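PDB 6IKX: UTP--glucose-1-phosphate uridylyltransferase from Acinetobacter baumannii, which catalyses the transfer of a uridylyl group from UTP to alpha-D-glucose 1-phosphate, giving UDP-glucose and diphosphate. Local coordinates for residues A238-Q241 and D242-V246; S57-A60 and S61-N64; L72-T75 and L76-K80; N141-S144 and R145-S148; L109-A112 and V113-K117. The protein carries 1 engineered substitution. One frame throughout, in Å; residues are numbered along the deposited sequence.

Interaction 1: residues A238-Q241 and D242-V246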
loop_
_atom_site.group_PDB
_atom_site.type_symbol
_atom_site.label_atom_id
_atom_site.label_comp_id
_atom_site.label_asym_id
_atom_site.label_seq_id
_atom_site.Cartn_x
_atom_site.Cartn_y
_atom_site.Cartn_z
ATOM N N ALA A 238 34.012 7.163 -16.608
ATOM C CA ALA A 238 35.431 6.862 -16.920
ATOM C C ALA A 238 35.508 6.131 -18.267
ATOM O O ALA A 238 36.301 6.597 -19.097
ATOM C CB ALA A 238 36.128 6.081 -15.829
ATOM N N MET A 239 34.732 5.054 -18.480
ATOM C CA MET A 239 34.799 4.208 -19.712
ATOM C C MET A 239 34.373 5.026 -20.946
ATOM O O MET A 239 34.877 4.760 -22.055
ATOM C CB MET A 239 33.898 2.965 -19.622
ATOM C CG MET A 239 34.469 1.846 -18.742
ATOM S SD MET A 239 33.220 0.739 -17.977
ATOM C CE MET A 239 32.854 -0.308 -19.382
ATOM N N LEU A 240 33.439 5.954 -20.775
ATOM C CA LEU A 240 32.933 6.819 -21.857
ATOM C C LEU A 240 34.060 7.764 -22.299
ATOM O O LEU A 240 34.052 8.184 -23.440
ATOM C CB LEU A 240 31.706 7.556 -21.319
ATOM C CG LEU A 240 31.004 8.484 -22.295
ATOM C CD1 LEU A 240 30.477 7.749 -23.510
ATOM C CD2 LEU A 240 29.897 9.242 -21.607
ATOM N N GLN A 241 34.993 8.081 -21.405
ATOM C CA GLN A 241 36.153 8.990 -21.654
ATOM C C GLN A 241 36.995 8.432 -22.800
ATOM O O GLN A 241 37.566 9.210 -23.542
ATOM C CB GLN A 241 37.011 9.133 -20.397
ATOM C CG GLN A 241 37.769 10.445 -20.339
ATOM C CD GLN A 241 36.883 11.611 -19.962
ATOM O OE1 GLN A 241 36.334 11.654 -18.858
ATOM N NE2 GLN A 241 36.776 12.592 -20.857
ATOM N N ASP A 242 36.989 7.117 -22.944
ATOM C CA ASP A 242 37.703 6.367 -23.987
ATOM C C ASP A 242 37.253 6.757 -25.393
ATOM O O ASP A 242 38.028 6.532 -26.309
ATOM C CB ASP A 242 37.457 4.874 -23.829
ATOM C CG ASP A 242 38.210 4.250 -22.677
ATOM O OD1 ASP A 242 39.074 4.935 -22.079
ATOM O OD2 ASP A 242 37.945 3.074 -22.410
ATOM N N THR A 243 36.023 7.192 -25.599
ATOM C CA THR A 243 35.528 7.505 -26.964
ATOM C C THR A 243 34.884 8.895 -26.994
ATOM O O THR A 243 34.398 9.294 -28.083
ATOM C CB THR A 243 34.564 6.415 -27.460
ATOM O OG1 THR A 243 33.460 6.352 -26.550
ATOM C CG2 THR A 243 35.227 5.059 -27.591
ATOM N N ASP A 244 34.840 9.621 -25.875
ATOM C CA ASP A 244 33.964 10.810 -25.804
ATOM C C ASP A 244 34.579 11.830 -24.855
ATOM O O ASP A 244 35.327 11.458 -23.957
ATOM C CB ASP A 244 32.513 10.428 -25.476
ATOM C CG ASP A 244 31.768 9.599 -26.531
ATOM O OD1 ASP A 244 32.021 8.392 -26.627
ATOM O OD2 ASP A 244 30.900 10.148 -27.231
ATOM N N THR A 245 34.358 13.098 -25.162
ATOM C CA THR A 245 34.580 14.228 -24.244
ATOM C C THR A 245 33.501 14.117 -23.170
ATOM O O THR A 245 32.377 13.679 -23.481
ATOM C CB THR A 245 34.519 15.583 -24.969
ATOM O OG1 THR A 245 35.401 15.482 -26.089
ATOM C CG2 THR A 245 34.889 16.755 -24.080
ATOM N N VAL A 246 33.892 14.439 -21.947
ATOM C CA VAL A 246 33.016 14.609 -20.769
ATOM C C VAL A 246 33.378 15.990 -20.202
ATOM O O VAL A 246 34.556 16.292 -20.087
ATOM C CB VAL A 246 33.261 13.447 -19.792
ATOM C CG1 VAL A 246 32.228 13.390 -18.677
ATOM C CG2 VAL A 246 33.320 12.126 -20.541
#

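Interaction 2: residues S57-A60 and S61-N64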
loop_
_atom_site.group_PDB
_atom_site.type_symbol
_atom_site.label_atom_id
_atom_site.label_comp_id
_atom_site.label_asym_id
_atom_site.label_seq_id
_atom_site.Cartn_x
_atom_site.Cartn_y
_atom_site.Cartn_z
ATOM N N SER A 57 9.428 -1.054 -4.267
ATOM C CA SER A 57 8.100 -1.572 -3.841
ATOM C C SER A 57 7.525 -0.782 -2.653
ATOM O O SER A 57 6.324 -0.843 -2.480
ATOM C CB SER A 57 8.190 -3.056 -3.514
ATOM O OG SER A 57 9.057 -3.248 -2.406
ATOM N N SER A 58 8.315 -0.061 -1.876
ATOM C CA SER A 58 7.803 0.748 -0.724
ATOM C C SER A 58 7.424 2.185 -1.129
ATOM O O SER A 58 7.016 2.916 -0.264
ATOM C CB SER A 58 8.813 0.792 0.405
ATOM O OG SER A 58 9.889 1.655 0.069
ATOM N N LYS A 59 7.557 2.589 -2.389
ATOM C CA LYS A 59 7.536 4.020 -2.807
ATOM C C LYS A 59 6.303 4.375 -3.677
ATOM O O LYS A 59 6.447 5.305 -4.550
ATOM C CB LYS A 59 8.779 4.341 -3.650
ATOM C CG LYS A 59 10.143 4.059 -3.030
ATOM C CD LYS A 59 10.510 4.901 -1.827
ATOM C CE LYS A 59 11.943 4.713 -1.397
ATOM N NZ LYS A 59 12.788 5.859 -1.799
ATOM N N ALA A 60 5.150 3.698 -3.486
ATOM C CA ALA A 60 3.886 3.958 -4.213
ATOM C C ALA A 60 3.473 5.423 -4.025
ATOM O O ALA A 60 2.987 6.007 -4.968
ATOM C CB ALA A 60 2.800 3.056 -3.735
ATOM N N SER A 61 3.683 6.014 -2.855
ATOM C CA SER A 61 3.178 7.378 -2.585
ATOM C C SER A 61 3.847 8.384 -3.538
ATOM O O SER A 61 3.279 9.466 -3.759
ATOM C CB SER A 61 3.367 7.736 -1.144
ATOM O OG SER A 61 4.737 7.834 -0.823
ATOM N N ILE A 62 5.017 8.072 -4.085
ATOM C CA ILE A 62 5.662 8.965 -5.092
ATOM C C ILE A 62 4.834 8.928 -6.387
ATOM O O ILE A 62 4.591 9.976 -6.961
ATOM C CB ILE A 62 7.137 8.579 -5.346
ATOM C CG1 ILE A 62 7.975 8.524 -4.061
ATOM C CG2 ILE A 62 7.742 9.540 -6.359
ATOM C CD1 ILE A 62 9.451 8.183 -4.282
ATOM N N GLU A 63 4.536 7.744 -6.910
ATOM C CA GLU A 63 3.708 7.565 -8.123
ATOM C C GLU A 63 2.330 8.181 -7.879
ATOM O O GLU A 63 1.758 8.787 -8.823
ATOM C CB GLU A 63 3.607 6.090 -8.484
ATOM C CG GLU A 63 4.913 5.565 -9.043
ATOM C CD GLU A 63 5.323 4.185 -8.544
ATOM O OE1 GLU A 63 6.202 4.108 -7.618
ATOM O OE2 GLU A 63 4.800 3.192 -9.100
ATOM N N ASN A 64 1.813 8.059 -6.653
ATOM C CA ASN A 64 0.432 8.487 -6.323
ATOM C C ASN A 64 0.382 10.029 -6.327
ATOM O O ASN A 64 -0.637 10.578 -6.780
ATOM C CB ASN A 64 -0.060 7.810 -5.047
ATOM C CG ASN A 64 -0.338 6.336 -5.259
ATOM O OD1 ASN A 64 -0.581 5.908 -6.383
ATOM N ND2 ASN A 64 -0.337 5.563 -4.180
HETATM O O HOH W 1 4.654 4.570 -0.251
#

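Interaction 3: residues L72-T75 and L76-K80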
loop_
_atom_site.group_PDB
_atom_site.type_symbol
_atom_site.label_atom_id
_atom_site.label_comp_id
_atom_site.label_asym_id
_atom_site.label_seq_id
_atom_site.Cartn_x
_atom_site.Cartn_y
_atom_site.Cartn_z
ATOM N N LEU A 72 -9.984 11.986 -2.920
ATOM C CA LEU A 72 -9.468 13.272 -2.393
ATOM C C LEU A 72 -10.217 14.418 -3.085
ATOM O O LEU A 72 -10.602 15.386 -2.421
ATOM C CB LEU A 72 -7.969 13.382 -2.637
ATOM C CG LEU A 72 -7.387 14.714 -2.179
ATOM C CD1 LEU A 72 -7.711 14.935 -0.694
ATOM C CD2 LEU A 72 -5.893 14.792 -2.452
ATOM N N GLU A 73 -10.377 14.282 -4.393
ATOM C CA GLU A 73 -10.984 15.279 -5.302
ATOM C C GLU A 73 -12.457 15.461 -4.915
ATOM O O GLU A 73 -12.848 16.612 -4.688
ATOM C CB GLU A 73 -10.750 14.833 -6.749
ATOM C CG GLU A 73 -9.323 15.100 -7.182
ATOM C CD GLU A 73 -8.876 14.411 -8.452
ATOM O OE1 GLU A 73 -9.737 14.070 -9.291
ATOM O OE2 GLU A 73 -7.667 14.224 -8.600
ATOM N N THR A 74 -13.205 14.377 -4.731
ATOM C CA THR A 74 -14.636 14.497 -4.412
ATOM C C THR A 74 -14.774 15.099 -3.013
ATOM O O THR A 74 -15.639 15.951 -2.863
ATOM C CB THR A 74 -15.463 13.245 -4.718
ATOM O OG1 THR A 74 -16.156 13.012 -3.499
ATOM C CG2 THR A 74 -14.705 12.038 -5.218
ATOM N N THR A 75 -13.890 14.811 -2.067
ATOM C CA THR A 75 -13.883 15.532 -0.772
ATOM C C THR A 75 -13.723 17.027 -1.056
ATOM O O THR A 75 -14.488 17.787 -0.464
ATOM C CB THR A 75 -12.776 15.059 0.172
ATOM O OG1 THR A 75 -12.887 13.653 0.383
ATOM C CG2 THR A 75 -12.810 15.769 1.509
ATOM N N LEU A 76 -12.774 17.411 -1.924
ATOM C CA LEU A 76 -12.425 18.829 -2.247
ATOM C C LEU A 76 -13.587 19.536 -2.963
ATOM O O LEU A 76 -13.739 20.762 -2.750
ATOM C CB LEU A 76 -11.177 18.901 -3.135
ATOM C CG LEU A 76 -9.817 18.750 -2.460
ATOM C CD1 LEU A 76 -8.701 18.848 -3.491
ATOM C CD2 LEU A 76 -9.599 19.806 -1.410
ATOM N N GLU A 77 -14.307 18.835 -3.844
ATOM C CA GLU A 77 -15.529 19.362 -4.518
ATOM C C GLU A 77 -16.643 19.600 -3.489
ATOM O O GLU A 77 -17.071 20.742 -3.334
ATOM C CB GLU A 77 -16.060 18.380 -5.549
ATOM C CG GLU A 77 -15.729 18.733 -6.975
ATOM C CD GLU A 77 -15.753 17.494 -7.843
ATOM O OE1 GLU A 77 -16.687 16.672 -7.660
ATOM O OE2 GLU A 77 -14.804 17.317 -8.634
ATOM N N GLN A 78 -17.060 18.555 -2.783
ATOM C CA GLN A 78 -18.089 18.614 -1.713
ATOM C C GLN A 78 -17.864 19.804 -0.772
ATOM O O GLN A 78 -18.885 20.323 -0.284
ATOM C CB GLN A 78 -18.131 17.301 -0.937
ATOM C CG GLN A 78 -18.752 16.177 -1.764
ATOM C CD GLN A 78 -18.653 14.822 -1.104
ATOM O OE1 GLN A 78 -17.959 14.650 -0.112
ATOM N NE2 GLN A 78 -19.335 13.839 -1.668
ATOM N N LYS A 79 -16.620 20.230 -0.515
ATOM C CA LYS A 79 -16.330 21.408 0.347
ATOM C C LYS A 79 -16.089 22.643 -0.530
ATOM O O LYS A 79 -15.567 23.675 -0.017
ATOM C CB LYS A 79 -15.100 21.167 1.224
ATOM C CG LYS A 79 -15.085 19.839 1.960
ATOM C CD LYS A 79 -13.682 19.375 2.351
ATOM C CE LYS A 79 -13.289 19.835 3.735
ATOM N NZ LYS A 79 -14.022 19.050 4.752
ATOM N N LYS A 80 -16.359 22.520 -1.826
ATOM C CA LYS A 80 -16.198 23.617 -2.807
ATOM C C LYS A 80 -14.806 24.244 -2.656
ATOM O O LYS A 80 -14.681 25.447 -2.881
ATOM C CB LYS A 80 -17.335 24.632 -2.607
ATOM C CG LYS A 80 -18.725 24.087 -2.913
ATOM C CD LYS A 80 -19.827 24.532 -1.970
ATOM C CE LYS A 80 -20.970 23.533 -1.919
ATOM N NZ LYS A 80 -22.206 24.123 -1.347
#

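Interaction 4: residues N141-S144 and R145-S148. With SO4 (sulfate ion), chain I.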
loop_
_atom_site.group_PDB
_atom_site.type_symbol
_atom_site.label_atom_id
_atom_site.label_comp_id
_atom_site.label_asym_id
_atom_site.label_seq_id
_atom_site.Cartn_x
_atom_site.Cartn_y
_atom_site.Cartn_z
ATOM N N ASN A 141 17.060 27.751 -15.163
ATOM C CA ASN A 141 17.645 26.806 -14.168
ATOM C C ASN A 141 18.916 26.199 -14.778
ATOM O O ASN A 141 19.046 26.203 -16.023
ATOM C CB ASN A 141 16.592 25.848 -13.590
ATOM C CG ASN A 141 16.132 24.737 -14.493
ATOM O OD1 ASN A 141 16.834 24.337 -15.423
ATOM N ND2 ASN A 141 14.961 24.195 -14.181
ATOM N N ASP A 142 19.863 25.820 -13.917
ATOM C CA ASP A 142 21.118 25.114 -14.283
ATOM C C ASP A 142 20.835 23.873 -15.146
ATOM O O ASP A 142 21.650 23.579 -16.014
ATOM C CB ASP A 142 21.909 24.702 -13.044
ATOM C CG ASP A 142 22.510 25.861 -12.269
ATOM O OD1 ASP A 142 23.223 26.667 -12.889
ATOM O OD2 ASP A 142 22.286 25.925 -11.031
ATOM N N LEU A 143 19.772 23.110 -14.920
ATOM C CA LEU A 143 19.589 21.864 -15.713
ATOM C C LEU A 143 19.387 22.230 -17.187
ATOM O O LEU A 143 19.855 21.481 -18.066
ATOM C CB LEU A 143 18.408 21.036 -15.223
ATOM C CG LEU A 143 18.199 19.772 -16.061
ATOM C CD1 LEU A 143 19.376 18.826 -15.931
ATOM C CD2 LEU A 143 16.917 19.065 -15.676
ATOM N N SER A 144 18.666 23.318 -17.445
ATOM C CA SER A 144 18.366 23.799 -18.813
ATOM C C SER A 144 19.654 24.338 -19.442
ATOM O O SER A 144 19.971 23.955 -20.584
ATOM C CB SER A 144 17.257 24.798 -18.764
ATOM O OG SER A 144 17.515 25.879 -19.627
ATOM N N ARG A 145 20.396 25.181 -18.722
ATOM C CA ARG A 145 21.716 25.658 -19.198
ATOM C C ARG A 145 22.551 24.454 -19.609
ATOM O O ARG A 145 23.107 24.459 -20.710
ATOM C CB ARG A 145 22.486 26.379 -18.100
ATOM C CG ARG A 145 22.156 27.853 -18.006
ATOM C CD ARG A 145 22.522 28.304 -16.622
ATOM N NE ARG A 145 21.495 29.207 -16.189
ATOM C CZ ARG A 145 21.486 30.494 -16.449
ATOM N NH1 ARG A 145 22.478 31.032 -17.132
ATOM N NH2 ARG A 145 20.485 31.240 -16.022
ATOM N N MET A 146 22.653 23.483 -18.703
ATOM C CA MET A 146 23.519 22.290 -18.852
ATOM C C MET A 146 23.045 21.404 -20.020
ATOM O O MET A 146 23.910 20.887 -20.707
ATOM C CB MET A 146 23.565 21.503 -17.540
ATOM C CG MET A 146 24.380 20.244 -17.649
ATOM S SD MET A 146 24.843 19.582 -16.048
ATOM C CE MET A 146 23.677 18.229 -15.893
ATOM N N ILE A 147 21.739 21.217 -20.238
ATOM C CA ILE A 147 21.187 20.418 -21.387
ATOM C C ILE A 147 21.599 21.115 -22.701
ATOM O O ILE A 147 22.081 20.427 -23.647
ATOM C CB ILE A 147 19.652 20.198 -21.254
ATOM C CG1 ILE A 147 19.336 19.221 -20.113
ATOM C CG2 ILE A 147 19.012 19.725 -22.560
ATOM C CD1 ILE A 147 17.891 19.159 -19.681
ATOM N N SER A 148 21.453 22.433 -22.772
ATOM C CA SER A 148 21.753 23.185 -24.014
ATOM C C SER A 148 23.251 23.008 -24.306
ATOM O O SER A 148 23.624 22.490 -25.378
ATOM C CB SER A 148 21.278 24.625 -23.934
ATOM O OG SER A 148 22.269 25.442 -23.380
HETATM S S SO4 I . 22.462 35.233 -16.975
HETATM O O1 SO4 I . 21.586 34.280 -17.606
HETATM O O2 SO4 I . 22.115 36.553 -17.425
HETATM O O3 SO4 I . 23.822 34.949 -17.348
HETATM O O4 SO4 I . 22.327 35.163 -15.538
#

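Interaction 5: residues L109-A112 and V113-K117. With SO4 (sulfate ion), chain D.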
loop_
_atom_site.group_PDB
_atom_site.type_symbol
_atom_site.label_atom_id
_atom_site.label_comp_id
_atom_site.label_asym_id
_atom_site.label_seq_id
_atom_site.Cartn_x
_atom_site.Cartn_y
_atom_site.Cartn_z
ATOM N N LEU A 109 23.658 3.544 -7.755
ATOM C CA LEU A 109 23.199 4.563 -8.737
ATOM C C LEU A 109 23.417 4.060 -10.170
ATOM O O LEU A 109 22.550 4.275 -11.003
ATOM C CB LEU A 109 23.924 5.903 -8.494
ATOM C CG LEU A 109 23.622 7.004 -9.516
ATOM C CD1 LEU A 109 22.121 7.204 -9.666
ATOM C CD2 LEU A 109 24.282 8.326 -9.143
ATOM N N GLY A 110 24.534 3.416 -10.451
ATOM C CA GLY A 110 24.826 2.920 -11.797
ATOM C C GLY A 110 23.790 1.889 -12.175
ATOM O O GLY A 110 23.284 1.912 -13.309
ATOM N N HIS A 111 23.509 0.985 -11.247
ATOM C CA HIS A 111 22.549 -0.139 -11.419
ATOM C C HIS A 111 21.130 0.430 -11.592
ATOM O O HIS A 111 20.405 -0.074 -12.489
ATOM C CB HIS A 111 22.661 -1.124 -10.258
ATOM C CG HIS A 111 21.630 -2.201 -10.316
ATOM N ND1 HIS A 111 20.529 -2.207 -9.488
ATOM C CD2 HIS A 111 21.530 -3.300 -11.099
ATOM C CE1 HIS A 111 19.811 -3.280 -9.755
ATOM N NE2 HIS A 111 20.387 -3.953 -10.755
ATOM N N ALA A 112 20.804 1.487 -10.834
ATOM C CA ALA A 112 19.527 2.221 -10.931
ATOM C C ALA A 112 19.352 2.776 -12.358
ATOM O O ALA A 112 18.311 2.498 -13.010
ATOM C CB ALA A 112 19.519 3.312 -9.905
ATOM N N VAL A 113 20.336 3.517 -12.849
ATOM C CA VAL A 113 20.296 4.089 -14.220
ATOM C C VAL A 113 20.161 2.938 -15.230
ATOM O O VAL A 113 19.314 3.052 -16.126
ATOM C CB VAL A 113 21.519 4.981 -14.494
ATOM C CG1 VAL A 113 21.600 5.403 -15.947
ATOM C CG2 VAL A 113 21.503 6.205 -13.594
ATOM N N LEU A 114 20.896 1.838 -15.066
ATOM C CA LEU A 114 20.799 0.663 -15.981
ATOM C C LEU A 114 19.371 0.087 -16.012
ATOM O O LEU A 114 18.954 -0.395 -17.103
ATOM C CB LEU A 114 21.792 -0.392 -15.497
ATOM C CG LEU A 114 22.455 -1.246 -16.562
ATOM C CD1 LEU A 114 22.777 -2.614 -15.991
ATOM C CD2 LEU A 114 21.628 -1.362 -17.833
ATOM N N CYS A 115 18.652 0.095 -14.873
ATOM C CA CYS A 115 17.245 -0.390 -14.737
ATOM C C CYS A 115 16.316 0.362 -15.696
ATOM O O CYS A 115 15.392 -0.235 -16.192
ATOM C CB CYS A 115 16.712 -0.235 -13.317
ATOM S SG CYS A 115 17.498 -1.324 -12.098
ATOM N N ALA A 116 16.620 1.602 -16.032
ATOM C CA ALA A 116 15.829 2.399 -16.989
ATOM C C ALA A 116 16.273 2.188 -18.444
ATOM O O ALA A 116 15.926 3.024 -19.269
ATOM C CB ALA A 116 15.935 3.860 -16.621
ATOM N N LYS A 117 16.978 1.125 -18.793
ATOM C CA LYS A 117 17.585 1.036 -20.153
ATOM C C LYS A 117 16.466 0.966 -21.196
ATOM O O LYS A 117 16.496 1.740 -22.159
ATOM C CB LYS A 117 18.511 -0.171 -20.245
ATOM C CG LYS A 117 18.883 -0.589 -21.655
ATOM C CD LYS A 117 19.921 -1.671 -21.679
ATOM C CE LYS A 117 19.952 -2.431 -22.988
ATOM N NZ LYS A 117 20.737 -3.681 -22.849
HETATM S S SO4 D . 28.138 5.788 -8.588
HETATM O O1 SO4 D . 27.231 4.967 -9.348
HETATM O O2 SO4 D . 27.712 7.168 -8.617
HETATM O O3 SO4 D . 28.168 5.314 -7.228
HETATM O O4 SO4 D . 29.453 5.695 -9.160
#

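Interaction 1: residues A238-Q241 and D242-V246
The carbonyl oxygen of L240 is the polar atom round which this turn folds. T243 N hydrogen-bonds L240 O at 3.1 Å, fairly straight at 162°, with the donor standing well above the carbonyl plane and not in line with a lone pair. The CB of D244 also comes up against this oxygen, 3.4 Å from L240 O. One residue earlier, D242 N bonds M239 O at 3.3 Å, at a more bent 144°. Two successive i to i+3 bonds of this kind show the chain winding tighter than an alpha-helix as it leaves helix 233-240.

Beyond the backbone, L240 and D244 carry the contact. The leucine has CG anti to its backbone N (chi1 -179°), which swings the branch forward, so that CD1 lies 3.5 Å from D244 OD1 and touches the carboxylate while CG faces the CB of D244. This is plain van der Waals contact between a methyl and a carboxylate. On another side of the turn the Q241 chain, bent at chi2, comes beside V246, the two side chains running at a slant to each other.

D242 and T243 are exposed, whereas L240 and V246 are buried. L240 packs on A156 of strand 156-162 and on P213 and K215, and V246 rests on I158 of the same strand while its backbone pairs with M188. The turn thus takes the chain from helix 233-240 into strand 246-250, which runs parallel to strand 156-162 in the central sheet.

Interaction 2: residues S57-A60 and S61-N64
The first side-chain carbon of K59, CB, meets the terminal methyl of I62, CD1, at 4.0 Å; from there the two side chains part company. The isoleucine sets CG1 anti to its carbonyl carbon (chi1 -54°), which lays CG1 and CD1 back along the carbonyl of K59; the lysine bends at chi2 and carries its ammonium group inward to the nucleotide-binding loop. Beneath this pair I62 N bonds K59 O at 3.1 Å.

A60 and N64 meet one turn apart. The amide of N64 folds back over the first turn, its ND2 4.0 Å from A60 CB, while the backbone N64 N binds A60 O at 2.9 Å. A water bridges the start of helix 60-65: it donates to S58 O at 2.9 Å and accepts from S61 N at 3.1 Å, occupying a backbone N-H of the first turn.

N64 OD1 accepts from R102 of the second subunit, and S61 packs on I23 of the third, so this short helix lies where subunits meet. K59 NZ bonds V9 O, forms a salt bridge with E26 and reaches G11 O weakly; G11 and K25 both belong to the UTP site seen in this protein. The chemistry implies that E26 probably offsets the charge of K59, whose ammonium lies close to that of K25, and that K59, just before helix 60-65, probably links its start to the edge of the pocket.

Interaction 3: residues L72-T75 and L76-K80
L76 and L72 mark the packed side of this helix. L76 N bonds L72 O at 3.0 Å, and the L76 side chain, with CG anti to the carbonyl carbon (chi1 -80°), leans back over that carbonyl, putting CG 3.5 Å from L72 O. L76 is buried against L84 and L85 of helix 82-87 and also packs on T14 of the third subunit, while L72 lies against I88. The next bond, E77 N to E73 O, is short at 2.8 Å; the carboxylate of E73 is held by a salt bridge to R68.

The ladder goes on with Q78 N bonded to T74 O and closes with K79 N to T75 O, at 3.2 Å and 139° the longest and most bent of the four. Here the helix stops in a Schellman motif: K80 takes positive phi as the C-prime residue, and K81 N turns back to L76 O. K81 is a UTP-binding residue in this protein.

The looser pair is T74 and Q78, which run side by side with the T74 hydroxyl OG1 3.8 Å from Q78 NE2, too far for a hydrogen bond; T74 also packs on F70 of the fourth subunit. T75 and K79 form a closer edge. T75 CG2 meets K79 CD at 3.8 Å, K79 CG sits 3.2 Å from T75 O, and the T75 hydroxyl is turned back to E71 O. The third subunit covers this edge, with L12 on T75 and T14 on K79.

Interaction 4: residues N141-S144 and R145-S148
N141 meets R145 through its carbonyl: R145 N bonds N141 O at 3.2 Å, almost straight at 173°. N141 is the N-cap of helix 142-153. With chi1 at 75° its side chain turns back over the first turn, so that N141 OD1 accepts from S144 N at 2.9 Å.

D142 binds M146 N through its carbonyl oxygen. Its side chain passes R145 at a slant, the carboxylate and guanidinium planes 63° apart; D142 OD1 is 4.5 Å from R145 NE and no N-H points at it, though the opposite charges probably attract at this distance. That carboxylate is spent on Q252, G253 and Y249. The guanidinium donates to Q140 O, and NH1 reaches a sulfate ion edge-on through a weak bond.

L143 sends CG forward to meet I147 CD1 at 3.7 Å, with M146 CE a looser neighbour of L143 CD1. S144 ends the segment, its carbonyl taking S148 N.

M146 and I147 turn to the sheet, M146 onto M159 of strand 156-162 and Y249 of strand 246-250, both onto V211 of strand 209-212. Helix 142-153 thereby packs against these strands, its first turn fastened to the loop after strand 246-250.

Interaction 5: residues L109-A112 and V113-K117
Helix 109-115 starts directly after G108, a residue of the nucleotide and UDP-glucose site, and H111 and C115 meet on one of its flanks. C115 SG sits over a face of the H111 ring, 4.1 Å from its centroid and 22° off the normal, displaced toward the rim; its nearest ring atom is H111 CE1 at 3.8 Å. This is a sulfur-aromatic contact one helical turn apart. C115 has SG anti to the carbonyl carbon (chi1 -69°), which tips the sulfur back toward the ring. H111 ND1 is hydrogen-bonded to Q103, another site residue, and this bond should help fix how the imidazole is turned.

On another flank L109 CD1 touches V113 CG2 at 4.1 Å, and V113 N bonds L109 O at 3.0 Å. C115 N binds H111 O and, more weakly, A112 O. A sulfate lies at the opening turn, weakly bonded to G110 N and also held by L233 N and T234 N.

L109 and A112 rest on P8, a UTP-binding residue at the end of strand 4-8, while C115 and A116 lie against strand 50-55. A helix laid over parallel strands at the nucleotide pocket is the Rossmann-like arrangement of the GT-A fold.

In the fold
Along the chain the order is interaction 2, 3, 5, 4 and 1, all within the nucleotidyl transferase domain, and none touches another. Interactions 1 and 3 mark the extremes, with centres about 54 Å apart on opposite sides of the chain's centre. Interactions 4 and 5, centres about 22 Å apart, lie on helices packed against the mixed sheet, and interaction 1 leads into its strand 246-250. Interaction 2 follows strand 50-55 of the same sheet, and interaction 3 lies on the next helix; both reach the third subunit. Interaction 2 thus lies both beside the UTP site and at subunit interfaces, while interaction 3 lies farther out, among the contacts of the tetramer.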